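Transglutaminase-like domain-containing protein (Streptococcus suis, PDB 4XZ7) is probably a transglutaminase, linking protein glutamine and lysine side chains, and acts as a virulence factor that helps the bacterium resist phagocytosis. Local coordinates at residues I68-Q74 against I153-I158. Numbering follows the deposited sequence.
Sequences INGKVTQ and INGMTI
Asn-154 meets the loop 68-74 with both its backbone and its side chain. Its N-H points at Gln-74 OE1, with N and OE1 3.0 Å apart and an N-H...O angle of 155°; the donor is tilted 18° from the carbonyl plane. A bend at chi2 (-66°) folds the Gln-74 amide back across Ile-153, whose CB lies 3.5 Å from OE1. Asn-154 OD1 takes two donors: Lys-71 NZ arrives on a lone pair in the carbonyl plane, 2.8 Å from OD1, and Asn-75 N hydrogen-bonds to the same oxygen. These donors probably offset the approach of two acceptors, Gln-74 OE1 and Asn-154 OD1. The contact, its centre about 39 Å from the chain's centre, joins connections of two mixed sheets: the loop between strands 63-68 and 74-76, opening with a type I' turn (Ile-68 to Lys-71), and the turn between strands 149-152 and 157-167, closed by a hydrogen bond from Ile-153 N to Met-156 O (2.8 Å). Beside the polar pairs, Ile-68 CD1 meets Ile-153 CD1 tip to tip at 3.5 Å and also reaches Ile-158 CD1. Ile-68 CG2 rests against Met-156 SD at 3.6 Å. The Met-156 methyl lies near Asn-69 ND2, which hydrogen-bonds to Asn-12 OD1, while Asn-69 OD1 accepts from Lys-13 N.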
ATOM      1  N   ILE B  68     -18.002 -35.241   2.339  1.00 34.34           N
ATOM      2  CA  ILE B  68     -19.040 -35.333   3.362  1.00 34.11           C
ATOM      3  C   ILE B  68     -19.791 -36.651   3.281  1.00 34.87           C
ATOM      4  O   ILE B  68     -20.455 -36.943   2.275  1.00 33.98           O
ATOM      5  CB  ILE B  68     -20.023 -34.154   3.251  1.00 35.56           C
ATOM      6  CG1 ILE B  68     -19.245 -32.847   3.384  1.00 32.20           C
ATOM      7  CG2 ILE B  68     -21.108 -34.256   4.321  1.00 31.29           C
ATOM      8  CD1 ILE B  68     -20.076 -31.633   3.259  1.00 35.62           C
ATOM      9  N   ASN B  69     -19.680 -37.445   4.346  1.00 23.50           N
ATOM     10  CA  ASN B  69     -20.288 -38.780   4.388  1.00 24.41           C
ATOM     11  C   ASN B  69     -19.848 -39.626   3.190  1.00 32.18           C
ATOM     12  O   ASN B  69     -20.649 -40.346   2.583  1.00 35.77           O
ATOM     13  CB  ASN B  69     -21.818 -38.696   4.445  1.00 32.05           C
ATOM     14  CG  ASN B  69     -22.329 -38.057   5.736  1.00 38.57           C
ATOM     15  OD1 ASN B  69     -21.560 -37.778   6.654  1.00 47.12           O
ATOM     16  ND2 ASN B  69     -23.634 -37.840   5.811  1.00 40.14           N
ATOM     17  N   GLY B  70     -18.565 -39.518   2.852  1.00 29.09           N
ATOM     18  CA  GLY B  70     -17.996 -40.301   1.771  1.00 29.37           C
ATOM     19  C   GLY B  70     -18.200 -39.702   0.390  1.00 29.29           C
ATOM     20  O   GLY B  70     -17.703 -40.238  -0.598  1.00 35.55           O
ATOM     21  N   LYS B  71     -18.923 -38.595   0.304  1.00 25.07           N
ATOM     22  CA  LYS B  71     -19.229 -38.019  -1.005  1.00 33.31           C
ATOM     23  C   LYS B  71     -18.325 -36.854  -1.393  1.00 25.01           C
ATOM     24  O   LYS B  71     -18.147 -35.903  -0.635  1.00 26.53           O
ATOM     25  CB  LYS B  71     -20.683 -37.573  -1.057  1.00 36.26           C
ATOM     26  CG  LYS B  71     -21.668 -38.711  -0.847  1.00 42.05           C
ATOM     27  CD  LYS B  71     -23.048 -38.303  -1.317  1.00 47.54           C
ATOM     28  CE  LYS B  71     -23.348 -36.844  -0.973  1.00 44.60           C
ATOM     29  NZ  LYS B  71     -24.582 -36.368  -1.661  1.00 33.30           N
ATOM     30  N   VAL B  72     -17.780 -36.925  -2.603  1.00 24.73           N
ATOM     31  CA  VAL B  72     -16.891 -35.885  -3.105  1.00 24.20           C
ATOM     32  C   VAL B  72     -17.663 -34.702  -3.713  1.00 23.58           C
ATOM     33  O   VAL B  72     -17.119 -33.615  -3.868  1.00 22.93           O
ATOM     34  CB  VAL B  72     -15.895 -36.460  -4.150  1.00 25.00           C
ATOM     35  CG1 VAL B  72     -14.920 -37.425  -3.472  1.00 25.53           C
ATOM     36  CG2 VAL B  72     -16.634 -37.156  -5.267  1.00 25.89           C
ATOM     37  N   THR B  73     -18.929 -34.921  -4.059  1.00 23.86           N
ATOM     38  CA  THR B  73     -19.762 -33.845  -4.579  1.00 23.37           C
ATOM     39  C   THR B  73     -21.161 -33.847  -3.980  1.00 23.24           C
ATOM     40  O   THR B  73     -21.633 -34.861  -3.475  1.00 23.84           O
ATOM     41  CB  THR B  73     -19.910 -33.911  -6.116  1.00 25.92           C
ATOM     42  OG1 THR B  73     -20.528 -35.151  -6.499  1.00 25.05           O
ATOM     43  CG2 THR B  73     -18.556 -33.774  -6.804  1.00 24.18           C
ATOM     44  N   GLN B  74     -21.805 -32.689  -4.070  1.00 22.60           N
ATOM     45  CA  GLN B  74     -23.200 -32.467  -3.702  1.00 26.34           C
ATOM     46  C   GLN B  74     -24.038 -32.245  -4.964  1.00 24.29           C
ATOM     47  O   GLN B  74     -23.695 -31.421  -5.813  1.00 27.01           O
ATOM     48  CB  GLN B  74     -23.318 -31.251  -2.767  1.00 21.48           C
ATOM     49  CG  GLN B  74     -22.467 -31.368  -1.500  1.00 21.06           C
ATOM     50  CD  GLN B  74     -22.960 -32.497  -0.581  1.00 28.55           C
ATOM     51  OE1 GLN B  74     -24.165 -32.623  -0.325  1.00 21.68           O
ATOM     52  NE2 GLN B  74     -22.028 -33.327  -0.098  1.00 21.80           N
ATOM     53  N   ILE B 153     -27.024 -28.229   1.694  1.00 19.38           N
ATOM     54  CA  ILE B 153     -26.557 -29.256   0.778  1.00 19.98           C
ATOM     55  C   ILE B 153     -27.412 -30.532   0.858  1.00 28.06           C
ATOM     56  O   ILE B 153     -28.592 -30.468   1.204  1.00 23.44           O
ATOM     57  CB  ILE B 153     -25.078 -29.554   1.007  1.00 26.24           C
ATOM     58  CG1 ILE B 153     -24.826 -30.103   2.407  1.00 19.79           C
ATOM     59  CG2 ILE B 153     -24.253 -28.272   0.773  1.00 19.08           C
ATOM     60  CD1 ILE B 153     -23.351 -30.462   2.650  1.00 19.85           C
ATOM     61  N   ASN B 154     -26.860 -31.675   0.470  1.00 21.40           N
ATOM     62  CA  ASN B 154     -27.665 -32.890   0.446  1.00 26.00           C
ATOM     63  C   ASN B 154     -27.899 -33.414   1.860  1.00 22.29           C
ATOM     64  O   ASN B 154     -27.030 -34.066   2.435  1.00 31.30           O
ATOM     65  CB  ASN B 154     -27.016 -33.990  -0.404  1.00 26.06           C
ATOM     66  CG  ASN B 154     -26.870 -33.604  -1.882  1.00 28.91           C
ATOM     67  OD1 ASN B 154     -25.965 -34.079  -2.565  1.00 24.18           O
ATOM     68  ND2 ASN B 154     -27.766 -32.766  -2.374  1.00 23.03           N
ATOM     69  N   GLY B 155     -29.067 -33.120   2.418  1.00 22.27           N
ATOM     70  CA  GLY B 155     -29.459 -33.675   3.698  1.00 22.45           C
ATOM     71  C   GLY B 155     -28.908 -32.964   4.918  1.00 28.61           C
ATOM     72  O   GLY B 155     -29.143 -33.410   6.036  1.00 27.15           O
ATOM     73  N   MET B 156     -28.200 -31.854   4.722  1.00 26.52           N
ATOM     74  CA  MET B 156     -27.711 -31.076   5.849  1.00 20.37           C
ATOM     75  C   MET B 156     -27.419 -29.621   5.460  1.00 23.39           C
ATOM     76  O   MET B 156     -27.453 -29.268   4.290  1.00 19.57           O
ATOM     77  CB  MET B 156     -26.457 -31.734   6.434  1.00 20.43           C
ATOM     78  CG  MET B 156     -25.229 -31.577   5.575  1.00 30.03           C
ATOM     79  SD  MET B 156     -23.964 -32.808   5.978  1.00 30.18           S
ATOM     80  CE  MET B 156     -24.713 -34.280   5.309  1.00 25.66           C
ATOM     81  N   THR B 157     -27.139 -28.793   6.468  1.00 19.09           N
ATOM     82  CA  THR B 157     -26.854 -27.372   6.290  1.00 18.87           C
ATOM     83  C   THR B 157     -25.539 -27.023   6.970  1.00 19.60           C
ATOM     84  O   THR B 157     -25.305 -27.425   8.109  1.00 18.95           O
ATOM     85  CB  THR B 157     -27.978 -26.505   6.877  1.00 18.23           C
ATOM     86  OG1 THR B 157     -29.224 -26.877   6.273  1.00 18.80           O
ATOM     87  CG2 THR B 157     -27.717 -25.036   6.642  1.00 17.59           C
ATOM     88  N   ILE B 158     -24.681 -26.292   6.267  1.00 21.50           N
ATOM     89  CA  ILE B 158     -23.397 -25.869   6.817  1.00 21.33           C
ATOM     90  C   ILE B 158     -23.440 -24.380   7.079  1.00 19.64           C
ATOM     91  O   ILE B 158     -23.734 -23.611   6.173  1.00 20.10           O
ATOM     92  CB  ILE B 158     -22.225 -26.183   5.864  1.00 21.80           C
ATOM     93  CG1 ILE B 158     -22.126 -27.690   5.614  1.00 30.45           C
ATOM     94  CG2 ILE B 158     -20.923 -25.692   6.457  1.00 23.40           C
ATOM     95  CD1 ILE B 158     -21.076 -28.077   4.574  1.00 30.04           C
TER